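Local coordinates for RabGDI protein (Plasmodium falciparum 3D7, PDB 3P1W), which probably acts as a Rab GDP-dissociation inhibitor, holding Rab GTPases in their GDP-bound form and keeping their lipid-modified forms in solution, at residues V125-K130 / Q352-R357; K138-V143 / P338-T343; Q325-I330 / A384-N389; D360-L365 / D434-F439. All coordinates share one frame; numbering follows the deposited sequence.

From the N terminus, residues 125-130 open the loop of contact 1, which closes at 352-357. Residues 138-143 then open contact 2. It closes at 338-343, so contact 2 is nested inside contact 1. Both join the neighbouring strands 117-129 and 138-142 to loops that flank strand 346-350. Contact 3 opens at 325-330, before either loop has closed, and ends at 384-389. It therefore crosses contacts 1 and 2. Contact 4 runs from 360-365 to 434-439. It crosses contact 3 and follows contacts 1 and 2 in series. All four reach the same mixed sheet, and contact 4 ties it to the loop before helix 440-454.

Contact 1 (V125-K130 / Q352-R357); sequences VYQHQK and QNQLNR
Gln354 runs its side chain past the CD2 side of the Tyr126 ring and on to the backbone of Gln127 and His128. Its CB lies 3.7 Å from Tyr126 CD2. The chain then bends at chi2 (-72°), which turns the amide toward the strand. The amide oxygen OE1 lies at the ring edge, in the plane of the tyrosine ring, 3.4 Å from CD2. The ring and amide planes are well inclined to each other.

The same oxygen accepts the backbone hydrogen bond of His128. The distance from His128 N to Gln354 OE1 is 2.9 Å, and the N-H points almost straight at the oxygen (174°). The donor sits above the carbonyl plane of the amide, 43° out of it. The other end of the amide is held through a water. Gln354 NE2 donates to this water at 2.9 Å, and the water in turn donates to His128 O. One side-chain amide thus serves both backbone polar groups of His128. The imidazole turns away and bonds to Glu137.

Leu355 adds a looser apolar touch, with CD2 4.3 Å from Tyr126 CZ. Leu204 of helix 203-213 also packs on Gln354.

Residues 352-354 form a short 3-10 turn just after strand 346-350. That strand runs parallel to strand 117-129 and still bonds to Tyr126 through Ile349. Past its end the Gln354 amide bonds to strand 117-129 instead, much as a further backbone residue might, at the margin of the mixed sheet of the GDI fold.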
loop_
_atom_site.group_PDB
_atom_site.type_symbol
_atom_site.label_atom_id
_atom_site.label_comp_id
_atom_site.label_asym_id
_atom_site.label_seq_id
_atom_site.Cartn_x
_atom_site.Cartn_y
_atom_site.Cartn_z
ATOM N N VAL A 125 1.793 3.880 16.127
ATOM C CA VAL A 125 0.372 3.633 16.213
ATOM C C VAL A 125 -0.268 4.690 17.130
ATOM O O VAL A 125 0.350 5.142 18.103
ATOM C CB VAL A 125 0.085 2.209 16.692
ATOM C CG1 VAL A 125 0.651 1.957 18.135
ATOM C CG2 VAL A 125 -1.424 1.875 16.593
ATOM N N TYR A 126 -1.502 5.074 16.810
ATOM C CA TYR A 126 -2.235 6.081 17.608
ATOM C C TYR A 126 -3.004 5.411 18.741
ATOM O O TYR A 126 -3.764 4.462 18.522
ATOM C CB TYR A 126 -3.195 6.777 16.662
ATOM C CG TYR A 126 -3.901 8.010 17.144
ATOM C CD1 TYR A 126 -3.622 9.235 16.571
ATOM C CD2 TYR A 126 -4.938 7.932 18.066
ATOM C CE1 TYR A 126 -4.317 10.361 16.936
ATOM C CE2 TYR A 126 -5.642 9.055 18.429
ATOM C CZ TYR A 126 -5.309 10.268 17.850
ATOM O OH TYR A 126 -5.980 11.397 18.204
ATOM N N GLN A 127 -2.783 5.905 19.961
ATOM C CA GLN A 127 -3.534 5.522 21.132
ATOM C C GLN A 127 -3.516 6.771 22.048
ATOM O O GLN A 127 -2.482 7.138 22.609
ATOM C CB GLN A 127 -2.907 4.306 21.848
ATOM C CG GLN A 127 -3.772 3.804 23.009
ATOM C CD GLN A 127 -3.002 3.098 24.114
ATOM O OE1 GLN A 127 -2.807 3.650 25.208
ATOM N NE2 GLN A 127 -2.579 1.865 23.847
ATOM N N HIS A 128 -4.646 7.453 22.117
ATOM C CA HIS A 128 -4.735 8.673 22.895
ATOM C C HIS A 128 -4.627 8.354 24.395
ATOM O O HIS A 128 -5.311 7.464 24.912
ATOM C CB HIS A 128 -6.035 9.375 22.621
ATOM C CG HIS A 128 -6.148 10.717 23.283
ATOM N ND1 HIS A 128 -7.254 11.095 24.005
ATOM C CD2 HIS A 128 -5.287 11.762 23.337
ATOM C CE1 HIS A 128 -7.085 12.328 24.455
ATOM N NE2 HIS A 128 -5.904 12.760 24.050
ATOM N N GLN A 129 -3.744 9.079 25.058
ATOM C CA GLN A 129 -3.608 8.988 26.504
ATOM C C GLN A 129 -3.835 10.383 27.046
ATOM O O GLN A 129 -3.150 11.338 26.661
ATOM C CB GLN A 129 -2.224 8.465 26.847
ATOM C CG GLN A 129 -2.001 7.038 26.301
ATOM C CD GLN A 129 -0.587 6.538 26.483
ATOM O OE1 GLN A 129 0.309 7.286 26.890
ATOM N NE2 GLN A 129 -0.378 5.256 26.198
ATOM N N LYS A 130 -4.823 10.511 27.923
ATOM C CA LYS A 130 -5.163 11.822 28.484
ATOM C C LYS A 130 -4.067 12.352 29.413
ATOM O O LYS A 130 -3.371 11.582 30.048
ATOM C CB LYS A 130 -6.496 11.728 29.229
ATOM C CG LYS A 130 -7.673 11.453 28.291
ATOM C CD LYS A 130 -9.020 11.526 29.040
ATOM C CE LYS A 130 -10.199 11.701 28.057
ATOM N NZ LYS A 130 -11.412 12.252 28.749
ATOM N N GLN A 352 -9.308 2.681 13.763
ATOM C CA GLN A 352 -10.587 3.360 13.581
ATOM C C GLN A 352 -11.312 3.734 14.895
ATOM O O GLN A 352 -11.928 4.810 14.984
ATOM C CB GLN A 352 -11.470 2.515 12.657
ATOM C CG GLN A 352 -11.848 1.131 13.244
ATOM C CD GLN A 352 -12.374 0.195 12.207
ATOM O OE1 GLN A 352 -13.543 -0.161 12.248
ATOM N NE2 GLN A 352 -11.533 -0.189 11.248
ATOM N N ASN A 353 -11.217 2.870 15.917
ATOM C CA ASN A 353 -11.905 3.127 17.197
ATOM C C ASN A 353 -11.349 4.339 17.944
ATOM O O ASN A 353 -12.029 4.919 18.813
ATOM C CB ASN A 353 -11.964 1.865 18.092
ATOM C CG ASN A 353 -10.590 1.371 18.557
ATOM O OD1 ASN A 353 -9.549 1.818 18.096
ATOM N ND2 ASN A 353 -10.600 0.425 19.498
ATOM N N GLN A 354 -10.111 4.716 17.609
ATOM C CA GLN A 354 -9.479 5.921 18.147
ATOM C C GLN A 354 -10.074 7.249 17.655
ATOM O O GLN A 354 -10.044 8.277 18.368
ATOM C CB GLN A 354 -7.966 5.889 17.890
ATOM C CG GLN A 354 -7.230 4.907 18.768
ATOM C CD GLN A 354 -7.142 5.362 20.223
ATOM O OE1 GLN A 354 -6.859 6.546 20.532
ATOM N NE2 GLN A 354 -7.335 4.414 21.127
ATOM N N LEU A 355 -10.659 7.233 16.477
ATOM C CA LEU A 355 -11.271 8.439 15.939
ATOM C C LEU A 355 -12.762 8.244 15.715
ATOM O O LEU A 355 -13.368 8.944 14.922
ATOM C CB LEU A 355 -10.560 8.859 14.658
ATOM C CG LEU A 355 -9.129 9.376 14.835
ATOM C CD1 LEU A 355 -8.540 9.662 13.452
ATOM C CD2 LEU A 355 -9.019 10.621 15.755
ATOM N N ASN A 356 -13.347 7.262 16.394
ATOM C CA ASN A 356 -14.812 7.053 16.392
ATOM C C ASN A 356 -15.399 6.894 15.021
ATOM O O ASN A 356 -16.452 7.460 14.699
ATOM C CB ASN A 356 -15.527 8.202 17.096
ATOM C CG ASN A 356 -14.815 8.637 18.294
ATOM O OD1 ASN A 356 -14.751 7.912 19.273
ATOM N ND2 ASN A 356 -14.257 9.831 18.241
ATOM N N ARG A 357 -14.729 6.071 14.204
ATOM C CA ARG A 357 -15.079 5.900 12.816
ATOM C C ARG A 357 -14.970 4.433 12.449
ATOM O O ARG A 357 -14.647 3.606 13.279
ATOM C CB ARG A 357 -14.183 6.770 11.920
ATOM C CG ARG A 357 -12.716 6.433 12.012
ATOM C CD ARG A 357 -11.892 7.440 11.229
ATOM N NE ARG A 357 -12.054 7.288 9.770
ATOM C CZ ARG A 357 -12.725 8.141 8.990
ATOM N NH1 ARG A 357 -13.355 9.202 9.490
ATOM N NH2 ARG A 357 -12.759 7.944 7.682
HETATM O O HOH W 1 -6.908 5.352 23.788
#

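Contact 2 (K138-V143 / P338-T343); sequences KFIHKV and PETNQT
Ile140 points its CD1 at the methyl of Thr340, with CD1 and CG2 3.6 Å apart. Ile140 CG1 sits between the backbone N and the carbonyl carbon (chi1 63°). With CB already directed at the loop, the extended chi2 carries CD1 on to Thr340. On the way CG1 passes 3.9 Å from Glu339 O. Thr340 holds its methyl beside its own backbone N, while its hydroxyl OG1 bonds to Ile337 O.

Residues 340-343 make a type I' beta turn, with Asn341 and Gln342 both in the left-handed region. The turn lies in the loop between strands 320-333 and 346-350. It packs on strand 138-142, the antiparallel neighbour of strand 117-129. Thr340 O accepts twice within the turn, from Thr343 N at 3.0 Å and from Thr343 OG1 at 2.8 Å.

Lys142 keeps an extended chain and crosses Asn341 at about a right angle. Its CE lies 3.6 Å from Asn341 ND2, and this amide nitrogen bonds to Tyr124 OH. A water spans the two backbones beside Ile140. It donates to Ile140 O at 2.9 Å and to Glu339 O at 2.6 Å.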
loop_
_atom_site.group_PDB
_atom_site.type_symbol
_atom_site.label_atom_id
_atom_site.label_comp_id
_atom_site.label_asym_id
_atom_site.label_seq_id
_atom_site.Cartn_x
_atom_site.Cartn_y
_atom_site.Cartn_z
ATOM N N LYS A 138 -0.678 12.193 25.225
ATOM C CA LYS A 138 0.043 11.562 24.111
ATOM C C LYS A 138 -0.932 11.030 23.092
ATOM O O LYS A 138 -2.077 10.700 23.436
ATOM C CB LYS A 138 0.932 10.431 24.599
ATOM C CG LYS A 138 2.050 10.880 25.574
ATOM C CD LYS A 138 2.693 9.662 26.166
ATOM C CE LYS A 138 3.811 10.009 27.155
ATOM N NZ LYS A 138 3.266 10.655 28.375
ATOM N N PHE A 139 -0.436 10.902 21.858
ATOM C CA PHE A 139 -1.246 10.459 20.726
ATOM C C PHE A 139 -0.651 9.285 19.988
ATOM O O PHE A 139 -1.377 8.356 19.660
ATOM C CB PHE A 139 -1.480 11.595 19.747
ATOM C CG PHE A 139 -2.239 12.742 20.339
ATOM C CD1 PHE A 139 -3.615 12.717 20.385
ATOM C CD2 PHE A 139 -1.568 13.841 20.852
ATOM C CE1 PHE A 139 -4.337 13.783 20.968
ATOM C CE2 PHE A 139 -2.265 14.915 21.423
ATOM C CZ PHE A 139 -3.658 14.880 21.474
ATOM N N ILE A 140 0.644 9.332 19.710
ATOM C CA ILE A 140 1.263 8.274 18.916
ATOM C C ILE A 140 2.490 7.688 19.582
ATOM O O ILE A 140 3.183 8.374 20.362
ATOM C CB ILE A 140 1.584 8.749 17.498
ATOM C CG1 ILE A 140 2.604 9.891 17.528
ATOM C CG2 ILE A 140 0.271 9.136 16.777
ATOM C CD1 ILE A 140 3.011 10.444 16.166
ATOM N N HIS A 141 2.726 6.408 19.295
ATOM C CA HIS A 141 3.700 5.590 20.001
ATOM C C HIS A 141 4.379 4.607 19.041
ATOM O O HIS A 141 3.766 4.142 18.088
ATOM C CB HIS A 141 3.005 4.794 21.115
ATOM C CG HIS A 141 2.025 5.594 21.925
ATOM N ND1 HIS A 141 2.351 6.181 23.133
ATOM C CD2 HIS A 141 0.719 5.887 21.704
ATOM C CE1 HIS A 141 1.296 6.824 23.603
ATOM N NE2 HIS A 141 0.289 6.656 22.760
ATOM N N LYS A 142 5.646 4.301 19.305
ATOM C CA LYS A 142 6.357 3.274 18.573
ATOM C C LYS A 142 5.641 1.961 18.725
ATOM O O LYS A 142 5.156 1.643 19.811
ATOM C CB LYS A 142 7.760 3.077 19.109
ATOM C CG LYS A 142 8.740 4.129 18.723
ATOM C CD LYS A 142 10.086 3.814 19.434
ATOM C CE LYS A 142 11.232 4.680 18.937
ATOM N NZ LYS A 142 12.526 4.284 19.621
ATOM N N VAL A 143 5.542 1.235 17.618
ATOM C CA VAL A 143 4.948 -0.085 17.602
ATOM C C VAL A 143 6.004 -1.091 18.062
ATOM O O VAL A 143 7.028 -1.241 17.405
ATOM C CB VAL A 143 4.482 -0.477 16.208
ATOM C CG1 VAL A 143 3.986 -1.911 16.212
ATOM C CG2 VAL A 143 3.377 0.518 15.713
ATOM N N PRO A 338 6.028 15.799 14.845
ATOM C CA PRO A 338 6.287 15.781 16.297
ATOM C C PRO A 338 6.033 14.393 16.912
ATOM O O PRO A 338 5.126 13.668 16.471
ATOM C CB PRO A 338 5.319 16.841 16.831
ATOM C CG PRO A 338 5.206 17.815 15.671
ATOM C CD PRO A 338 5.165 16.924 14.460
ATOM N N GLU A 339 6.875 14.005 17.873
ATOM C CA GLU A 339 6.697 12.747 18.609
ATOM C C GLU A 339 6.954 11.470 17.774
ATOM O O GLU A 339 6.433 10.383 18.083
ATOM C CB GLU A 339 5.310 12.680 19.275
ATOM C CG GLU A 339 4.838 13.984 19.985
ATOM C CD GLU A 339 5.839 14.570 21.016
ATOM O OE1 GLU A 339 6.543 13.799 21.702
ATOM O OE2 GLU A 339 5.885 15.821 21.162
ATOM N N THR A 340 7.755 11.595 16.719
ATOM C CA THR A 340 8.206 10.439 15.961
ATOM C C THR A 340 9.737 10.393 15.990
ATOM O O THR A 340 10.373 9.876 15.072
ATOM C CB THR A 340 7.700 10.474 14.509
ATOM O OG1 THR A 340 8.197 11.641 13.864
ATOM C CG2 THR A 340 6.199 10.491 14.486
ATOM N N ASN A 341 10.316 10.930 17.062
ATOM C CA ASN A 341 11.740 10.784 17.315
ATOM C C ASN A 341 12.597 11.360 16.184
ATOM O O ASN A 341 13.669 10.847 15.867
ATOM C CB ASN A 341 12.017 9.288 17.581
ATOM C CG ASN A 341 11.270 8.788 18.813
ATOM O OD1 ASN A 341 11.664 9.101 19.951
ATOM N ND2 ASN A 341 10.178 8.062 18.608
ATOM N N GLN A 342 12.096 12.439 15.576
ATOM C CA GLN A 342 12.773 13.126 14.482
ATOM C C GLN A 342 13.095 12.192 13.314
ATOM O O GLN A 342 14.067 12.410 12.579
ATOM C CB GLN A 342 14.048 13.852 14.980
ATOM C CG GLN A 342 13.791 14.981 15.999
ATOM C CD GLN A 342 12.941 16.113 15.416
ATOM O OE1 GLN A 342 11.750 16.232 15.724
ATOM N NE2 GLN A 342 13.549 16.943 14.564
ATOM N N THR A 343 12.267 11.169 13.122
ATOM C CA THR A 343 12.491 10.213 12.019
ATOM C C THR A 343 12.378 10.876 10.646
ATOM O O THR A 343 11.592 11.814 10.452
ATOM C CB THR A 343 11.548 9.004 12.077
ATOM O OG1 THR A 343 10.185 9.446 12.266
ATOM C CG2 THR A 343 11.986 8.047 13.209
HETATM O O HOH W 2 5.967 9.007 20.227
#

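Contact 3 (Q325-I330 / A384-N389); sequences QVIRCI and ATVETN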
loop_
_atom_site.group_PDB
_atom_site.type_symbol
_atom_site.label_atom_id
_atom_site.label_comp_id
_atom_site.label_asym_id
_atom_site.label_seq_id
_atom_site.Cartn_x
_atom_site.Cartn_y
_atom_site.Cartn_z
ATOM N N GLN A 325 -15.060 6.265 -1.625
ATOM C CA GLN A 325 -14.016 7.217 -2.045
ATOM C C GLN A 325 -12.870 7.188 -1.043
ATOM O O GLN A 325 -13.065 6.836 0.118
ATOM C CB GLN A 325 -14.564 8.658 -2.103
ATOM C CG GLN A 325 -15.626 8.907 -3.167
ATOM C CD GLN A 325 -15.905 10.372 -3.380
ATOM O OE1 GLN A 325 -16.248 11.080 -2.449
ATOM N NE2 GLN A 325 -15.777 10.829 -4.620
ATOM N N VAL A 326 -11.697 7.593 -1.509
ATOM C CA VAL A 326 -10.499 7.745 -0.685
ATOM C C VAL A 326 -10.055 9.216 -0.756
ATOM O O VAL A 326 -10.193 9.848 -1.810
ATOM C CB VAL A 326 -9.380 6.785 -1.130
ATOM C CG1 VAL A 326 -9.012 6.956 -2.659
ATOM C CG2 VAL A 326 -8.129 7.007 -0.262
ATOM N N ILE A 327 -9.573 9.778 0.371
ATOM C CA ILE A 327 -8.949 11.086 0.384
ATOM C C ILE A 327 -7.501 10.896 0.771
ATOM O O ILE A 327 -7.179 10.084 1.665
ATOM C CB ILE A 327 -9.699 12.081 1.334
ATOM C CG1 ILE A 327 -9.009 13.447 1.325
ATOM C CG2 ILE A 327 -9.841 11.487 2.778
ATOM C CD1 ILE A 327 -9.879 14.585 1.989
ATOM N N ARG A 328 -6.625 11.544 0.016
ATOM C CA ARG A 328 -5.221 11.662 0.349
ATOM C C ARG A 328 -4.818 13.112 0.351
ATOM O O ARG A 328 -5.143 13.862 -0.564
ATOM C CB ARG A 328 -4.309 10.881 -0.632
ATOM C CG ARG A 328 -4.586 9.410 -0.679
ATOM C CD ARG A 328 -3.558 8.619 -1.447
ATOM N NE ARG A 328 -3.949 7.211 -1.460
ATOM C CZ ARG A 328 -4.823 6.668 -2.327
ATOM N NH1 ARG A 328 -5.353 7.391 -3.304
ATOM N NH2 ARG A 328 -5.152 5.396 -2.231
ATOM N N CYS A 329 -4.123 13.504 1.416
ATOM C CA CYS A 329 -3.659 14.861 1.590
ATOM C C CYS A 329 -2.161 14.811 1.750
ATOM O O CYS A 329 -1.658 14.315 2.753
ATOM C CB CYS A 329 -4.289 15.508 2.836
ATOM S SG CYS A 329 -3.860 17.281 2.917
ATOM N N ILE A 330 -1.462 15.308 0.733
ATOM C CA ILE A 330 -0.020 15.463 0.749
ATOM C C ILE A 330 0.337 16.802 1.380
ATOM O O ILE A 330 -0.146 17.849 0.934
ATOM C CB ILE A 330 0.548 15.373 -0.685
ATOM C CG1 ILE A 330 0.266 13.978 -1.278
ATOM C CG2 ILE A 330 2.064 15.735 -0.694
ATOM C CD1 ILE A 330 0.426 13.861 -2.817
ATOM N N ALA A 384 -7.357 8.323 4.051
ATOM C CA ALA A 384 -8.529 7.842 4.721
ATOM C C ALA A 384 -9.582 7.369 3.741
ATOM O O ALA A 384 -9.666 7.871 2.617
ATOM C CB ALA A 384 -9.129 8.946 5.640
ATOM N N THR A 385 -10.425 6.447 4.184
ATOM C CA THR A 385 -11.652 6.101 3.453
ATOM C C THR A 385 -12.709 7.105 3.839
ATOM O O THR A 385 -12.901 7.376 5.018
ATOM C CB THR A 385 -12.158 4.685 3.760
ATOM O OG1 THR A 385 -11.094 3.758 3.564
ATOM C CG2 THR A 385 -13.371 4.311 2.813
ATOM N N VAL A 386 -13.382 7.674 2.838
ATOM C CA VAL A 386 -14.359 8.714 3.082
ATOM C C VAL A 386 -15.638 8.078 3.682
ATOM O O VAL A 386 -16.218 7.168 3.095
ATOM C CB VAL A 386 -14.707 9.459 1.803
ATOM C CG1 VAL A 386 -15.857 10.439 2.083
ATOM C CG2 VAL A 386 -13.465 10.192 1.221
ATOM N N GLU A 387 -16.035 8.526 4.860
ATOM C CA GLU A 387 -17.246 8.052 5.518
ATOM C C GLU A 387 -18.363 9.087 5.648
ATOM O O GLU A 387 -19.488 8.723 6.032
ATOM C CB GLU A 387 -16.899 7.505 6.936
ATOM C CG GLU A 387 -15.998 6.319 6.840
ATOM C CD GLU A 387 -15.730 5.583 8.140
ATOM O OE1 GLU A 387 -16.154 6.035 9.238
ATOM O OE2 GLU A 387 -15.074 4.516 8.018
ATOM N N THR A 388 -18.074 10.352 5.335
ATOM C CA THR A 388 -19.010 11.437 5.535
ATOM C C THR A 388 -19.110 12.366 4.296
ATOM O O THR A 388 -18.381 12.185 3.315
ATOM C CB THR A 388 -18.615 12.331 6.740
ATOM O OG1 THR A 388 -17.554 13.251 6.367
ATOM C CG2 THR A 388 -18.205 11.481 7.968
ATOM N N ASN A 389 -20.014 13.344 4.417
ATOM C CA ASN A 389 -20.219 14.418 3.440
ATOM C C ASN A 389 -19.054 15.390 3.336
ATOM O O ASN A 389 -18.963 16.126 2.347
ATOM C CB ASN A 389 -21.566 15.171 3.686
ATOM C CG ASN A 389 -21.592 16.046 4.975
ATOM O OD1 ASN A 389 -20.759 15.933 5.860
ATOM N ND2 ASN A 389 -22.603 16.896 5.069
HETATM O O HOH W 3 -16.315 5.830 1.052
#
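Ile327 and Ala384 face each other as an antiparallel hydrogen-bonded pair. Ile327 N donates to Ala384 O at 2.9 Å, and Ala384 N returns a bond to Ile327 O at 3.0 Å. A third backbone bond runs from Val386 N to Gln325 O at 2.9 Å. Between these bonds, Val326 and Thr385 form a non-hydrogen-bonded pair, with their CA atoms 4.6 Å apart.

A weaker polar contact joins the same backbones. Val326 CA approaches Ala384 O at 3.4 Å in a CA-H...O geometry.

The apolar contacts gather on the face that carries Ile327 and Ala384. Ile327 CG2 lies 3.9 Å from Ala384 CB. Its longer branch, CG1, is anti to the backbone N (chi1 180°) and leads away from the other strand. Val386 CG2 meets Gln325 CB at 3.8 Å. Val386 CG2 is also 4.2 Å from Ile327 CG2.

Strand 320-333 is flanked here by two antiparallel partners, 378-385 on one edge and 405-418 on the other. Gln325 NE2 reaches Asp414 of the latter. Helix 391-394 packs on Ile327 and Val386 through Pro391.

Contact 4 (D360-L365 / D434-F439); sequences DIYINL and DATSHF
Tyr362 spreads one ring face over the backbone of Thr436. An Asx turn at Asp434 shapes the loop it meets, which leads from strand 427-429 to helix 440-454. The ring side is the tight part. Thr436 CA stands 3.7 Å from the ring centroid, 11° off the normal, in a CH-pi contact. Ala435 O comes within 3.2 Å of Tyr362 CD2, and Ser437 OG lies 3.3 Å from CD1. Thr436 CG2 lies over the same face, near CZ and 3.6 Å from Tyr362 OH. Ser437 OG is bonded to Gln347.

The Asp434 end is looser and partly exposed. Its carboxylate does not touch strand 361-367 but turns back on its own loop and the start of helix 440-454, where OD2 bonds to Thr441. OD1 takes Thr436 OG1 at 2.6 Å on its syn lone pair and Thr436 N from above the carboxylate plane. Lys94 also makes a salt bridge to this oxygen.

Two residues along the strand from Tyr362, Asn364 ND2 donates to Ser437 O at 2.9 Å. The bond lies in both the amide plane and the carbonyl plane, on a lone pair of the oxygen. ND2 has a second acceptor in Pro93 O. By contrast, Asn364 OD1 is buried with no polar partner in the model and rests 3.3 Å from Ser437 CB.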
loop_
_atom_site.group_PDB
_atom_site.type_symbol
_atom_site.label_atom_id
_atom_site.label_comp_id
_atom_site.label_asym_id
_atom_site.label_seq_id
_atom_site.Cartn_x
_atom_site.Cartn_y
_atom_site.Cartn_z
ATOM N N ASP A 360 -9.764 2.688 9.282
ATOM C CA ASP A 360 -8.535 3.259 9.824
ATOM C C ASP A 360 -8.075 4.482 8.996
ATOM O O ASP A 360 -8.446 4.638 7.815
ATOM C CB ASP A 360 -7.417 2.224 9.866
ATOM C CG ASP A 360 -7.644 1.104 10.893
ATOM O OD1 ASP A 360 -8.728 0.994 11.538
ATOM O OD2 ASP A 360 -6.695 0.298 11.034
ATOM N N ILE A 361 -7.243 5.307 9.601
ATOM C CA ILE A 361 -6.558 6.397 8.892
ATOM C C ILE A 361 -5.061 6.153 8.996
ATOM O O ILE A 361 -4.582 5.574 9.994
ATOM C CB ILE A 361 -7.002 7.767 9.418
ATOM C CG1 ILE A 361 -8.509 7.952 9.112
ATOM C CG2 ILE A 361 -6.175 8.902 8.832
ATOM C CD1 ILE A 361 -9.122 9.303 9.571
ATOM N N TYR A 362 -4.331 6.566 7.966
ATOM C CA TYR A 362 -2.912 6.282 7.840
ATOM C C TYR A 362 -2.126 7.538 7.492
ATOM O O TYR A 362 -2.622 8.407 6.804
ATOM C CB TYR A 362 -2.690 5.222 6.763
ATOM C CG TYR A 362 -3.584 3.993 6.871
ATOM C CD1 TYR A 362 -3.131 2.837 7.509
ATOM C CD2 TYR A 362 -4.888 3.990 6.357
ATOM C CE1 TYR A 362 -3.926 1.708 7.615
ATOM C CE2 TYR A 362 -5.706 2.865 6.465
ATOM C CZ TYR A 362 -5.223 1.729 7.088
ATOM O OH TYR A 362 -6.010 0.621 7.216
ATOM N N ILE A 363 -0.886 7.623 7.971
ATOM C CA ILE A 363 0.008 8.723 7.623
ATOM C C ILE A 363 1.385 8.154 7.296
ATOM O O ILE A 363 1.969 7.441 8.123
ATOM C CB ILE A 363 0.166 9.758 8.740
ATOM C CG1 ILE A 363 -1.184 10.179 9.306
ATOM C CG2 ILE A 363 1.031 10.922 8.261
ATOM C CD1 ILE A 363 -1.139 11.195 10.493
ATOM N N ASN A 364 1.881 8.433 6.088
ATOM C CA ASN A 364 3.274 8.131 5.737
ATOM C C ASN A 364 4.091 9.398 5.688
ATOM O O ASN A 364 3.582 10.439 5.320
ATOM C CB ASN A 364 3.347 7.405 4.419
ATOM C CG ASN A 364 3.039 5.943 4.575
ATOM O OD1 ASN A 364 3.007 5.422 5.707
ATOM N ND2 ASN A 364 2.803 5.261 3.467
ATOM N N LEU A 365 5.355 9.304 6.083
ATOM C CA LEU A 365 6.239 10.447 6.099
ATOM C C LEU A 365 7.506 10.021 5.358
ATOM O O LEU A 365 8.075 8.963 5.677
ATOM C CB LEU A 365 6.550 10.853 7.555
ATOM C CG LEU A 365 7.493 11.994 7.898
ATOM C CD1 LEU A 365 8.959 11.671 7.625
ATOM C CD2 LEU A 365 7.096 13.322 7.226
ATOM N N ASP A 434 -6.451 1.521 -2.323
ATOM C CA ASP A 434 -7.155 1.888 -1.066
ATOM C C ASP A 434 -6.305 2.779 -0.166
ATOM O O ASP A 434 -5.153 3.126 -0.470
ATOM C CB ASP A 434 -7.664 0.616 -0.361
ATOM C CG ASP A 434 -6.556 -0.212 0.248
ATOM O OD1 ASP A 434 -5.453 0.320 0.517
ATOM O OD2 ASP A 434 -6.777 -1.417 0.494
ATOM N N ALA A 435 -6.902 3.203 0.953
ATOM C CA ALA A 435 -6.280 4.149 1.848
ATOM C C ALA A 435 -5.066 3.605 2.613
ATOM O O ALA A 435 -4.359 4.395 3.231
ATOM C CB ALA A 435 -7.340 4.680 2.877
ATOM N N THR A 436 -4.821 2.294 2.606
ATOM C CA THR A 436 -3.744 1.754 3.472
ATOM C C THR A 436 -2.374 2.371 3.094
ATOM O O THR A 436 -2.141 2.688 1.945
ATOM C CB THR A 436 -3.676 0.228 3.441
ATOM O OG1 THR A 436 -3.418 -0.244 2.105
ATOM C CG2 THR A 436 -5.016 -0.400 3.921
ATOM N N SER A 437 -1.474 2.449 4.061
ATOM C CA SER A 437 -0.173 3.115 3.907
ATOM C C SER A 437 0.906 2.101 3.498
ATOM O O SER A 437 2.092 2.445 3.365
ATOM C CB SER A 437 0.166 3.784 5.236
ATOM O OG SER A 437 -0.035 2.871 6.305
ATOM N N HIS A 438 0.496 0.846 3.359
ATOM C CA HIS A 438 1.388 -0.223 2.964
ATOM C C HIS A 438 0.783 -0.965 1.786
ATOM O O HIS A 438 -0.390 -0.726 1.391
ATOM C CB HIS A 438 1.699 -1.177 4.137
ATOM C CG HIS A 438 0.505 -1.594 4.941
ATOM N ND1 HIS A 438 -0.285 -2.671 4.600
ATOM C CD2 HIS A 438 -0.010 -1.100 6.094
ATOM C CE1 HIS A 438 -1.243 -2.811 5.499
ATOM N NE2 HIS A 438 -1.101 -1.867 6.419
ATOM N N PHE A 439 1.550 -1.900 1.230
ATOM C CA PHE A 439 1.259 -2.381 -0.129
ATOM C C PHE A 439 0.411 -3.664 -0.194
ATOM O O PHE A 439 -0.007 -4.087 -1.282
ATOM C CB PHE A 439 2.583 -2.598 -0.869
ATOM C CG PHE A 439 2.543 -2.257 -2.329
ATOM C CD1 PHE A 439 3.081 -1.059 -2.774
ATOM C CD2 PHE A 439 2.055 -3.173 -3.272
ATOM C CE1 PHE A 439 3.070 -0.743 -4.126
ATOM C CE2 PHE A 439 2.021 -2.874 -4.607
ATOM C CZ PHE A 439 2.517 -1.656 -5.050
#